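Tryptophan halogenase (Shewanella frigidimarina, PDB 2PYX) probably acts as a flavin-dependent halogenase of the tryptophan halogenase family, binding FAD and halogenating an indole-type substrate. Local coordinates at residues H119-L124 with Q491-D496; V141-V146 with Q498-A503; L234-H239 with G337-C342; K341-N346 with M384-I389. One frame throughout, in Å; residues are numbered along the deposited sequence. Where two conformers were deposited one is given.

In the fold
The four contacts form two pairs. Interactions 1 and 2 both use helix 484-507, which packs on the 119-124 loop and then on residues 141-146; their centres are about 13 Å apart. They touch where Leu124 CB meets Val141 CG1 at 3.9 Å. Interactions 3 and 4 share Lys341 and Cys342, with centres about 14 Å apart. Leu236 CD1 lies 3.9 Å from Gln344 N there. The pairs are well separated, with about 44 Å between the centres of interactions 1 and 3. Cys342, which makes contact in interaction 3 but not in interaction 4, has its side chain about 12 Å from that of Ala18, a predicted FAD site. Interactions 1, 2 and 4 lie away from the annotated sites.

Interaction 1: residues H119-L124 with Q491-D496; sequences HQELDL and QRLFND
Leu124 meets two residues of helix 484-507, Leu493 and Phe494, and the contact is chiefly apolar. Both methyls of Leu124 lie against this pair. The nearest approaches are CD2 to Leu493 CB at 4.0 Å and CD1 to Phe494 CE1 at 3.9 Å. CD2 also lies over one face of the Phe494 ring, 4.2 Å above its plane and offset toward the rim. The side chains of Leu124 and Phe494 run past each other in opposite directions. Leu122 adds its CB, 4.0 Å from Leu493 CD1. Leu493 has CG anti to the carbonyl carbon (chi1 -64°), which turns it to the loop. Branching there gives CD1 to Leu122 and Leu124, and CD2 to Glu121.

This is a loop, between strand 108-112 and helix 125-128, laid against one side of a long helix near the end of the chain. Leu489 and Ala490, a turn earlier on the helix, extend the apolar surface. Tyr127 touches Leu122 and Phe494, and Ala140 touches Phe494.

The polar element is at the edge. The extended chain of Glu121 brings OE2 alongside Leu493 CD2 at 3.9 Å. Asp123 faces elsewhere: its OD1 caps Cys125 N and its OD2 bonds Gln466.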
# COMPACT_ATOMS: atom_id res chain seq x y z
N HIS A 119 -11.32 5.32 -19.61
CA HIS A 119 -12.20 5.21 -18.46
C HIS A 119 -13.13 6.42 -18.25
O HIS A 119 -14.23 6.27 -17.74
CB HIS A 119 -11.39 4.92 -17.18
CG HIS A 119 -10.36 5.94 -16.85
ND1 HIS A 119 -10.63 7.03 -16.05
CD2 HIS A 119 -9.06 6.04 -17.20
CE1 HIS A 119 -9.53 7.76 -15.93
NE2 HIS A 119 -8.57 7.18 -16.62
N GLN A 120 -12.70 7.61 -18.68
CA GLN A 120 -13.56 8.80 -18.58
C GLN A 120 -14.69 8.79 -19.62
O GLN A 120 -15.65 9.55 -19.48
CB GLN A 120 -12.72 10.08 -18.71
CG GLN A 120 -11.83 10.33 -17.50
N GLU A 121 -14.56 7.98 -20.65
CA GLU A 121 -15.55 7.89 -21.72
C GLU A 121 -16.47 6.68 -21.64
O GLU A 121 -17.64 6.78 -22.01
CB GLU A 121 -14.85 7.83 -23.05
CG GLU A 121 -13.95 9.02 -23.32
CD GLU A 121 -13.29 8.90 -24.66
OE1 GLU A 121 -14.02 8.85 -25.66
OE2 GLU A 121 -12.04 8.84 -24.70
N LEU A 122 -15.94 5.53 -21.22
CA LEU A 122 -16.66 4.27 -21.27
C LEU A 122 -15.90 3.23 -20.45
O LEU A 122 -14.68 3.19 -20.51
CB LEU A 122 -16.78 3.75 -22.70
CG LEU A 122 -17.62 2.48 -22.94
CD1 LEU A 122 -19.09 2.74 -22.60
CD2 LEU A 122 -17.46 2.00 -24.34
N ASP A 123 -16.62 2.46 -19.65
CA ASP A 123 -16.03 1.34 -18.91
C ASP A 123 -15.94 0.17 -19.88
O ASP A 123 -16.95 -0.47 -20.22
CB ASP A 123 -16.90 1.01 -17.69
CG ASP A 123 -16.37 -0.16 -16.87
OD1 ASP A 123 -15.47 -0.86 -17.35
OD2 ASP A 123 -16.88 -0.36 -15.76
N LEU A 124 -14.73 -0.16 -20.31
CA LEU A 124 -14.52 -1.19 -21.32
C LEU A 124 -14.78 -2.62 -20.85
O LEU A 124 -14.94 -3.53 -21.67
CB LEU A 124 -13.08 -1.13 -21.83
CG LEU A 124 -12.70 0.07 -22.71
CD1 LEU A 124 -11.24 0.01 -23.12
CD2 LEU A 124 -13.59 0.10 -23.95
N GLN A 491 -14.72 -0.37 -29.41
CA GLN A 491 -13.78 -0.89 -30.39
C GLN A 491 -12.70 0.14 -30.71
O GLN A 491 -11.52 -0.21 -30.88
CB GLN A 491 -14.47 -1.30 -31.69
CG GLN A 491 -13.52 -1.94 -32.67
CD GLN A 491 -12.84 -3.17 -32.09
OE1 GLN A 491 -11.62 -3.20 -31.88
NE2 GLN A 491 -13.64 -4.20 -31.82
N ARG A 492 -13.11 1.40 -30.83
CA ARG A 492 -12.16 2.48 -31.05
C ARG A 492 -11.16 2.56 -29.89
O ARG A 492 -9.94 2.60 -30.13
CB ARG A 492 -12.88 3.82 -31.26
CG ARG A 492 -13.70 3.87 -32.54
CD ARG A 492 -14.15 5.28 -32.90
NE ARG A 492 -15.22 5.79 -32.05
CZ ARG A 492 -16.51 5.53 -32.22
NH1 ARG A 492 -16.93 4.73 -33.19
NH2 ARG A 492 -17.39 6.05 -31.41
N LEU A 493 -11.67 2.57 -28.66
CA LEU A 493 -10.81 2.59 -27.47
C LEU A 493 -9.87 1.35 -27.38
O LEU A 493 -8.71 1.50 -26.99
CB LEU A 493 -11.65 2.73 -26.20
CG LEU A 493 -12.44 4.04 -26.05
CD1 LEU A 493 -13.39 4.01 -24.88
CD2 LEU A 493 -11.50 5.23 -25.94
N PHE A 494 -10.35 0.15 -27.72
CA PHE A 494 -9.49 -1.03 -27.75
C PHE A 494 -8.35 -0.86 -28.77
O PHE A 494 -7.19 -1.18 -28.50
CB PHE A 494 -10.24 -2.32 -28.10
CG PHE A 494 -11.16 -2.85 -27.02
CD1 PHE A 494 -10.72 -3.06 -25.72
CD2 PHE A 494 -12.47 -3.20 -27.32
CE1 PHE A 494 -11.57 -3.56 -24.73
CE2 PHE A 494 -13.32 -3.71 -26.33
CZ PHE A 494 -12.85 -3.91 -25.04
N ASN A 495 -8.71 -0.37 -29.95
CA ASN A 495 -7.70 -0.09 -30.98
C ASN A 495 -6.67 0.92 -30.52
O ASN A 495 -5.46 0.71 -30.74
CB ASN A 495 -8.38 0.48 -32.23
CG ASN A 495 -9.23 -0.52 -32.95
OD1 ASN A 495 -9.96 -0.14 -33.87
ND2 ASN A 495 -9.14 -1.78 -32.58
N ASP A 496 -7.13 1.99 -29.89
CA ASP A 496 -6.26 3.07 -29.42
C ASP A 496 -5.30 2.56 -28.36
O ASP A 496 -4.12 2.94 -28.31
CB ASP A 496 -7.05 4.25 -28.87
CG ASP A 496 -7.85 5.00 -29.96
OD1 ASP A 496 -7.62 4.74 -31.17
OD2 ASP A 496 -8.70 5.85 -29.58

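Interaction 2: residues V141-V146 with Q498-A503; sequences VCSQQV and QQRTQA
Thr501 and Ser143 meet where helix 484-507 comes close to the turn before helix 144-149. Their CA atoms are only 4.6 Å apart. The two branches of Thr501 do different work. OG1 is anti to the carbonyl carbon (chi1 -57°), a setting that turns it back to a hydrogen bond with Asn497 O, one turn earlier on its own helix, and sends CG2 to Val146. OG1 also lies 3.2 Å from Ser143 CB. A water gives one hydrogen to Thr501 OG1 and the other to Cys142 O, each at 3.1 Å, and so bridges the segments. CG2 sits 3.7 Å from Val146 CB and also meets both valine methyls, the two side chains crossing at about a right angle.

An alanine in place of Thr501 would remove both branches, which would probably leave the water without its acceptor on this helix and open a gap beside Val146.

Ser143 OG is hydrogen-bonded to Asn166 ND2. Arg500 NH1 approaches to 3.1 Å of Ser143 OG, oblique to the guanidinium plane. The arginine reaches there through a chain extended from CG to NE, with a turn at the last torsion (chi4 -79°). Its NH2 bonds Asn166 OD1, so one asparagine engages both Ser143 and Arg500.

Asn497 ND2 also bonds Cys142 O. The contact thus ties helix 484-507 to the link between helices 137-141 and 144-149, while Cys142 and Gln144 touch Pro112 of strand 108-112.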
# COMPACT_ATOMS: atom_id res chain seq x y z
N VAL A 141 -7.12 -3.58 -22.16
CA VAL A 141 -7.51 -2.25 -21.66
C VAL A 141 -6.37 -1.40 -21.17
O VAL A 141 -6.56 -0.24 -20.84
CB VAL A 141 -8.58 -2.30 -20.54
CG1 VAL A 141 -9.80 -3.09 -20.97
CG2 VAL A 141 -8.00 -2.88 -19.27
N CYS A 142 -5.16 -1.94 -21.09
CA CYS A 142 -4.05 -1.12 -20.66
C CYS A 142 -2.80 -1.53 -21.39
O CYS A 142 -2.77 -2.52 -22.10
CB CYS A 142 -3.84 -1.16 -19.13
SG CYS A 142 -2.94 -2.64 -18.50
N SER A 143 -1.78 -0.68 -21.30
CA SER A 143 -0.50 -0.98 -21.95
C SER A 143 0.48 -1.64 -21.00
O SER A 143 1.46 -2.25 -21.42
CB SER A 143 0.12 0.29 -22.57
OG SER A 143 0.42 1.25 -21.58
N GLN A 144 0.23 -1.56 -19.69
CA GLN A 144 1.22 -2.04 -18.71
C GLN A 144 1.45 -3.52 -18.70
O GLN A 144 2.51 -3.99 -18.27
CB GLN A 144 0.82 -1.59 -17.30
CG GLN A 144 1.31 -0.24 -17.01
CD GLN A 144 0.96 0.29 -15.63
OE1 GLN A 144 -0.11 0.02 -15.12
NE2 GLN A 144 1.85 1.13 -15.06
N GLN A 145 0.47 -4.31 -19.10
CA GLN A 145 0.68 -5.76 -19.11
C GLN A 145 1.85 -6.09 -20.02
O GLN A 145 2.84 -6.67 -19.59
CB GLN A 145 -0.57 -6.54 -19.51
CG GLN A 145 -0.44 -8.06 -19.67
CD GLN A 145 0.11 -8.76 -18.41
OE1 GLN A 145 1.12 -8.33 -17.83
NE2 GLN A 145 -0.55 -9.82 -17.99
N VAL A 146 1.75 -5.61 -21.26
CA VAL A 146 2.79 -5.83 -22.25
C VAL A 146 4.11 -5.16 -21.85
O VAL A 146 5.16 -5.78 -21.94
CB VAL A 146 2.32 -5.35 -23.66
CG1 VAL A 146 3.48 -5.35 -24.62
CG2 VAL A 146 1.19 -6.25 -24.16
N GLN A 498 -4.24 -0.52 -28.12
CA GLN A 498 -3.31 -1.36 -28.83
C GLN A 498 -2.21 -0.50 -29.47
O GLN A 498 -1.03 -0.81 -29.36
CB GLN A 498 -4.02 -2.20 -29.89
CG GLN A 498 -3.17 -3.28 -30.50
CD GLN A 498 -3.95 -4.22 -31.42
OE1 GLN A 498 -5.19 -4.20 -31.46
NE2 GLN A 498 -3.23 -5.08 -32.14
N GLN A 499 -2.61 0.60 -30.08
CA GLN A 499 -1.62 1.47 -30.74
C GLN A 499 -0.68 2.15 -29.75
O GLN A 499 0.52 2.23 -29.98
CB GLN A 499 -2.34 2.52 -31.59
CG GLN A 499 -3.11 1.92 -32.77
CD GLN A 499 -4.16 2.88 -33.31
OE1 GLN A 499 -4.00 4.10 -33.24
NE2 GLN A 499 -5.25 2.32 -33.85
N ARG A 500 -1.23 2.60 -28.63
CA ARG A 500 -0.42 3.21 -27.57
C ARG A 500 0.56 2.23 -26.97
O ARG A 500 1.70 2.58 -26.69
CB ARG A 500 -1.33 3.76 -26.47
CG ARG A 500 -0.60 4.47 -25.39
CD ARG A 500 -1.57 5.31 -24.59
NE ARG A 500 -0.91 5.90 -23.45
CZ ARG A 500 -0.64 5.25 -22.31
NH1 ARG A 500 -1.00 3.97 -22.15
NH2 ARG A 500 -0.02 5.88 -21.34
N THR A 501 0.11 1.00 -26.71
CA THR A 501 0.96 -0.06 -26.22
C THR A 501 2.15 -0.27 -27.16
O THR A 501 3.32 -0.33 -26.73
CB THR A 501 0.18 -1.38 -26.06
OG1 THR A 501 -0.94 -1.16 -25.17
CG2 THR A 501 1.06 -2.47 -25.53
N GLN A 502 1.85 -0.36 -28.45
CA GLN A 502 2.90 -0.60 -29.42
C GLN A 502 3.90 0.56 -29.41
O GLN A 502 5.11 0.32 -29.42
CB GLN A 502 2.30 -0.82 -30.81
CG GLN A 502 3.32 -1.08 -31.90
CD GLN A 502 3.74 -2.55 -31.99
OE1 GLN A 502 3.75 -3.30 -31.00
NE2 GLN A 502 4.10 -2.97 -33.21
N ALA A 503 3.40 1.79 -29.36
CA ALA A 503 4.30 2.96 -29.42
C ALA A 503 5.19 2.97 -28.19
O ALA A 503 6.41 3.10 -28.28
CB ALA A 503 3.52 4.24 -29.54
O HOH W 1 -2.04 -3.99 -24.75

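Interaction 3: residues L234-H239 with G337-C342; sequences LLLGEH and GYRAKC
Arg339 NH1 is hydrogen-bonded to Val242 O, while the guanidinium that carries it lies against Gly237. The side chain bends at chi2 (-78°) and lays one face of that group over Gly237 CA. The CA is 3.6 Å above the plane, offset toward the rim. The absence of a side chain on Gly237 lets the guanidinium come this near.

Leu236 makes the rest of the contact. Its CG is anti to its own backbone nitrogen (chi1 -174°), which carries it toward the loop after strand 337-339. An unusual chi2 of 91° then sets the two methyls on two carbonyls. CD2 lies 3.4 Å from Lys341 O, a buried oxygen with no hydrogen-bonding partner in the model. CD1 sits against Cys342 O at 3.6 Å. CD2 also packs on Arg339 CG at 3.9 Å, the two side chains passing in opposite directions.

Helix 234-239 makes a wider pi-type turn, closed by His239 N to Leu234 O. The contact packs this short helix, which follows strand 224-227 of the Rossmann-type sheet, against strand 337-339, the middle strand of the small antiparallel sheet with 244-246 and 355-356, and against the loop that follows it.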
# COMPACT_ATOMS: atom_id res chain seq x y z
N LEU A 234 0.32 1.86 21.65
CA LEU A 234 0.40 2.28 23.05
C LEU A 234 -0.61 3.36 23.50
O LEU A 234 -1.02 3.39 24.67
CB LEU A 234 1.81 2.74 23.37
CG LEU A 234 2.93 1.71 23.20
CD1 LEU A 234 4.27 2.32 23.53
CD2 LEU A 234 2.69 0.46 24.05
N LEU A 235 -1.01 4.23 22.57
CA LEU A 235 -1.93 5.30 22.89
C LEU A 235 -3.36 4.88 22.56
O LEU A 235 -4.26 4.93 23.39
CB LEU A 235 -1.59 6.59 22.16
CG LEU A 235 -0.52 7.48 22.83
CD1 LEU A 235 0.81 6.82 22.92
CD2 LEU A 235 -0.41 8.82 22.11
N LEU A 236 -3.59 4.46 21.33
CA LEU A 236 -4.96 4.20 20.92
C LEU A 236 -5.49 2.85 21.48
O LEU A 236 -6.54 2.78 22.14
CB LEU A 236 -5.06 4.22 19.39
CG LEU A 236 -6.50 4.09 18.89
CD1 LEU A 236 -7.12 5.45 18.73
CD2 LEU A 236 -6.62 3.31 17.59
N GLY A 237 -4.73 1.80 21.23
CA GLY A 237 -5.15 0.48 21.70
C GLY A 237 -5.02 0.30 23.18
O GLY A 237 -5.96 -0.19 23.81
N GLU A 238 -3.86 0.64 23.74
CA GLU A 238 -3.61 0.40 25.18
C GLU A 238 -4.18 1.51 26.05
O GLU A 238 -5.15 1.29 26.82
CB GLU A 238 -2.13 0.20 25.44
CG GLU A 238 -1.61 -1.09 24.84
CD GLU A 238 -2.34 -2.34 25.40
OE1 GLU A 238 -2.68 -2.36 26.61
OE2 GLU A 238 -2.59 -3.29 24.61
N HIS A 239 -3.68 2.74 25.92
CA HIS A 239 -4.14 3.82 26.82
C HIS A 239 -5.64 4.08 26.69
O HIS A 239 -6.33 4.30 27.71
CB HIS A 239 -3.36 5.11 26.53
CG HIS A 239 -3.67 6.23 27.47
ND1 HIS A 239 -3.26 6.24 28.80
CD2 HIS A 239 -4.33 7.39 27.27
CE1 HIS A 239 -3.66 7.38 29.36
NE2 HIS A 239 -4.32 8.09 28.46
N GLY A 337 -5.48 -7.60 11.42
CA GLY A 337 -6.73 -6.94 11.76
C GLY A 337 -6.54 -5.48 11.97
O GLY A 337 -5.50 -4.93 11.61
N TYR A 338 -7.59 -4.84 12.47
CA TYR A 338 -7.59 -3.41 12.61
C TYR A 338 -8.37 -2.98 13.82
O TYR A 338 -9.29 -3.65 14.28
CB TYR A 338 -8.08 -2.73 11.33
CG TYR A 338 -9.49 -3.08 10.94
CD1 TYR A 338 -9.76 -4.20 10.17
CD2 TYR A 338 -10.55 -2.25 11.27
CE1 TYR A 338 -11.06 -4.53 9.81
CE2 TYR A 338 -11.85 -2.59 10.89
CZ TYR A 338 -12.10 -3.73 10.15
OH TYR A 338 -13.40 -4.03 9.73
N ARG A 339 -7.97 -1.83 14.34
CA ARG A 339 -8.67 -1.26 15.46
C ARG A 339 -10.05 -0.78 15.04
O ARG A 339 -10.23 -0.33 13.92
CB ARG A 339 -7.86 -0.11 16.05
CG ARG A 339 -6.53 -0.51 16.65
CD ARG A 339 -6.70 -1.13 18.02
NE ARG A 339 -5.49 -1.84 18.38
CZ ARG A 339 -5.32 -2.55 19.48
NH1 ARG A 339 -6.28 -2.64 20.37
NH2 ARG A 339 -4.17 -3.16 19.69
N ALA A 340 -11.04 -0.87 15.92
CA ALA A 340 -12.40 -0.56 15.51
C ALA A 340 -12.58 0.90 14.99
O ALA A 340 -13.47 1.16 14.18
CB ALA A 340 -13.35 -0.84 16.66
N LYS A 341 -11.79 1.81 15.56
CA LYS A 341 -11.73 3.21 15.17
C LYS A 341 -10.25 3.57 15.03
O LYS A 341 -9.43 2.97 15.73
CB LYS A 341 -12.32 4.08 16.32
CG LYS A 341 -13.79 3.96 16.53
CD LYS A 341 -14.25 4.40 17.90
CE LYS A 341 -14.48 5.83 17.99
NZ LYS A 341 -15.21 6.12 19.29
N CYS A 342 -9.90 4.54 14.20
CA CYS A 342 -8.53 5.11 14.21
C CYS A 342 -8.42 6.38 15.07
O CYS A 342 -7.30 6.79 15.35
CB CYS A 342 -8.00 5.45 12.82
SG CYS A 342 -8.83 6.78 11.96

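Interaction 4: residues K341-N346 with M384-I389; sequences KCWQNN and MVMDTI
Trp343 and Met386, a selenomethionine, make the tight part of this contact. Met386 CG lies 3.7 Å from Trp343 CZ2. The selenium sits at the indole edge, 5.0 Å from the centroid of the five-membered ring and 79° off its normal, in a Met-aromatic contact. Met386 sends CG anti to its backbone N (chi1 178°) and bends only at chi3, which carries SE past the ring to 3.6 Å from Asn345 O. The same selenium touches Asn346 CA. On the six-membered ring, Ile389 CG2 meets Trp343 CH2 at 3.9 Å. A leucine in place of Trp343 would probably leave Met386 CG and Ile389 CG2 without the ring they pack on and open a gap between helix and strand.

Asn345 O is the junction with the looser side. Besides the selenium, it meets Trp343 NE1 in a weak hydrogen bond and a water at 2.8 Å. That water also donates to Asp387 OD1 at 2.6 Å and so joins the segments at the solvent side, where Asp387 is exposed. Asp387 OD1 has a salt bridge with Arg383 as well. Within 341-346, Gln344 NE2 bonds Asn345 OD1 nearly straight (168°), from above the carbonyl plane, and Gln344 OE1 accepts from Lys341 NZ.

Strand 343-344 is an outermost strand of the Rossmann-type mixed sheet and pairs antiparallel with 347-349. The contact is helix-on-sheet packing, with the start of long helix 383-413 lying against this sheet edge.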
# COMPACT_ATOMS: atom_id res chain seq x y z
N LYS A 341 -11.79 1.81 15.56
CA LYS A 341 -11.73 3.21 15.17
C LYS A 341 -10.25 3.57 15.03
O LYS A 341 -9.43 2.97 15.73
CB LYS A 341 -12.32 4.08 16.32
CG LYS A 341 -13.79 3.96 16.53
CD LYS A 341 -14.25 4.40 17.90
CE LYS A 341 -14.48 5.83 17.99
NZ LYS A 341 -15.21 6.12 19.29
N CYS A 342 -9.90 4.54 14.20
CA CYS A 342 -8.53 5.11 14.21
C CYS A 342 -8.42 6.38 15.07
O CYS A 342 -7.30 6.79 15.35
CB CYS A 342 -8.00 5.45 12.82
SG CYS A 342 -8.83 6.78 11.96
N TRP A 343 -9.53 6.97 15.49
CA TRP A 343 -9.52 8.26 16.17
C TRP A 343 -10.46 8.18 17.39
O TRP A 343 -11.64 7.95 17.24
CB TRP A 343 -9.96 9.37 15.22
CG TRP A 343 -9.76 10.77 15.68
CD1 TRP A 343 -9.67 11.23 16.97
CD2 TRP A 343 -9.65 11.92 14.82
NE1 TRP A 343 -9.50 12.62 16.96
CE2 TRP A 343 -9.49 13.06 15.66
CE3 TRP A 343 -9.70 12.10 13.43
CZ2 TRP A 343 -9.36 14.33 15.15
CZ3 TRP A 343 -9.56 13.35 12.92
CH2 TRP A 343 -9.39 14.46 13.78
N GLN A 344 -9.88 8.27 18.59
CA GLN A 344 -10.64 8.21 19.84
C GLN A 344 -10.18 9.39 20.69
O GLN A 344 -8.98 9.60 20.87
CB GLN A 344 -10.32 6.89 20.57
CG GLN A 344 -11.02 6.71 21.91
CD GLN A 344 -12.52 6.63 21.75
OE1 GLN A 344 -13.05 5.76 21.04
NE2 GLN A 344 -13.23 7.55 22.40
N ASN A 345 -11.15 10.13 21.23
CA ASN A 345 -10.86 11.35 21.95
C ASN A 345 -9.96 12.21 21.03
O ASN A 345 -10.34 12.52 19.88
CB ASN A 345 -10.25 11.02 23.32
CG ASN A 345 -11.26 10.43 24.28
OD1 ASN A 345 -11.64 9.27 24.17
ND2 ASN A 345 -11.73 11.26 25.20
N ASN A 346 -8.79 12.60 21.52
CA ASN A 346 -7.85 13.47 20.77
C ASN A 346 -6.62 12.73 20.31
O ASN A 346 -5.53 13.29 20.21
CB ASN A 346 -7.45 14.70 21.60
CG ASN A 346 -6.72 14.35 22.85
OD1 ASN A 346 -6.85 13.25 23.43
ND2 ASN A 346 -5.89 15.32 23.32
N MSE A 384 -14.17 21.34 20.86
CA MSE A 384 -15.62 21.32 20.88
C MSE A 384 -16.22 20.60 19.68
O MSE A 384 -17.21 19.88 19.84
CB MSE A 384 -16.18 22.76 20.95
CG MSE A 384 -17.68 22.85 20.79
SE MSE A 384 -18.28 24.68 20.72
CE MSE A 384 -18.28 24.95 22.63
N VAL A 385 -15.64 20.82 18.50
CA VAL A 385 -16.19 20.25 17.24
C VAL A 385 -15.44 19.03 16.73
O VAL A 385 -15.85 18.44 15.70
CB VAL A 385 -16.35 21.30 16.12
CG1 VAL A 385 -17.17 22.51 16.65
CG2 VAL A 385 -15.00 21.73 15.57
N MSE A 386 -14.39 18.62 17.44
CA MSE A 386 -13.51 17.55 16.98
C MSE A 386 -14.26 16.26 16.74
O MSE A 386 -13.96 15.55 15.78
CB MSE A 386 -12.39 17.28 17.99
CG MSE A 386 -11.47 16.16 17.60
SE MSE A 386 -9.99 15.97 18.84
CE MSE A 386 -9.05 17.68 18.64
N ASP A 387 -15.23 15.93 17.59
CA ASP A 387 -15.90 14.63 17.48
C ASP A 387 -16.73 14.50 16.19
O ASP A 387 -16.94 13.38 15.70
CB ASP A 387 -16.79 14.35 18.67
CG ASP A 387 -16.02 14.09 19.98
OD1 ASP A 387 -14.77 14.15 20.05
OD2 ASP A 387 -16.75 13.84 20.99
N THR A 388 -17.18 15.60 15.62
CA THR A 388 -17.89 15.58 14.35
C THR A 388 -16.94 15.14 13.27
O THR A 388 -17.28 14.34 12.40
CB THR A 388 -18.50 16.94 14.02
OG1 THR A 388 -19.44 17.24 15.06
CG2 THR A 388 -19.21 16.99 12.69
N ILE A 389 -15.71 15.64 13.36
CA ILE A 389 -14.70 15.29 12.37
C ILE A 389 -14.19 13.86 12.62
O ILE A 389 -14.09 13.07 11.67
CB ILE A 389 -13.55 16.30 12.37
CG1 ILE A 389 -14.05 17.64 11.79
CG2 ILE A 389 -12.38 15.78 11.57
CD1 ILE A 389 -13.10 18.82 12.08
O HOH W 2 -12.92 12.68 18.88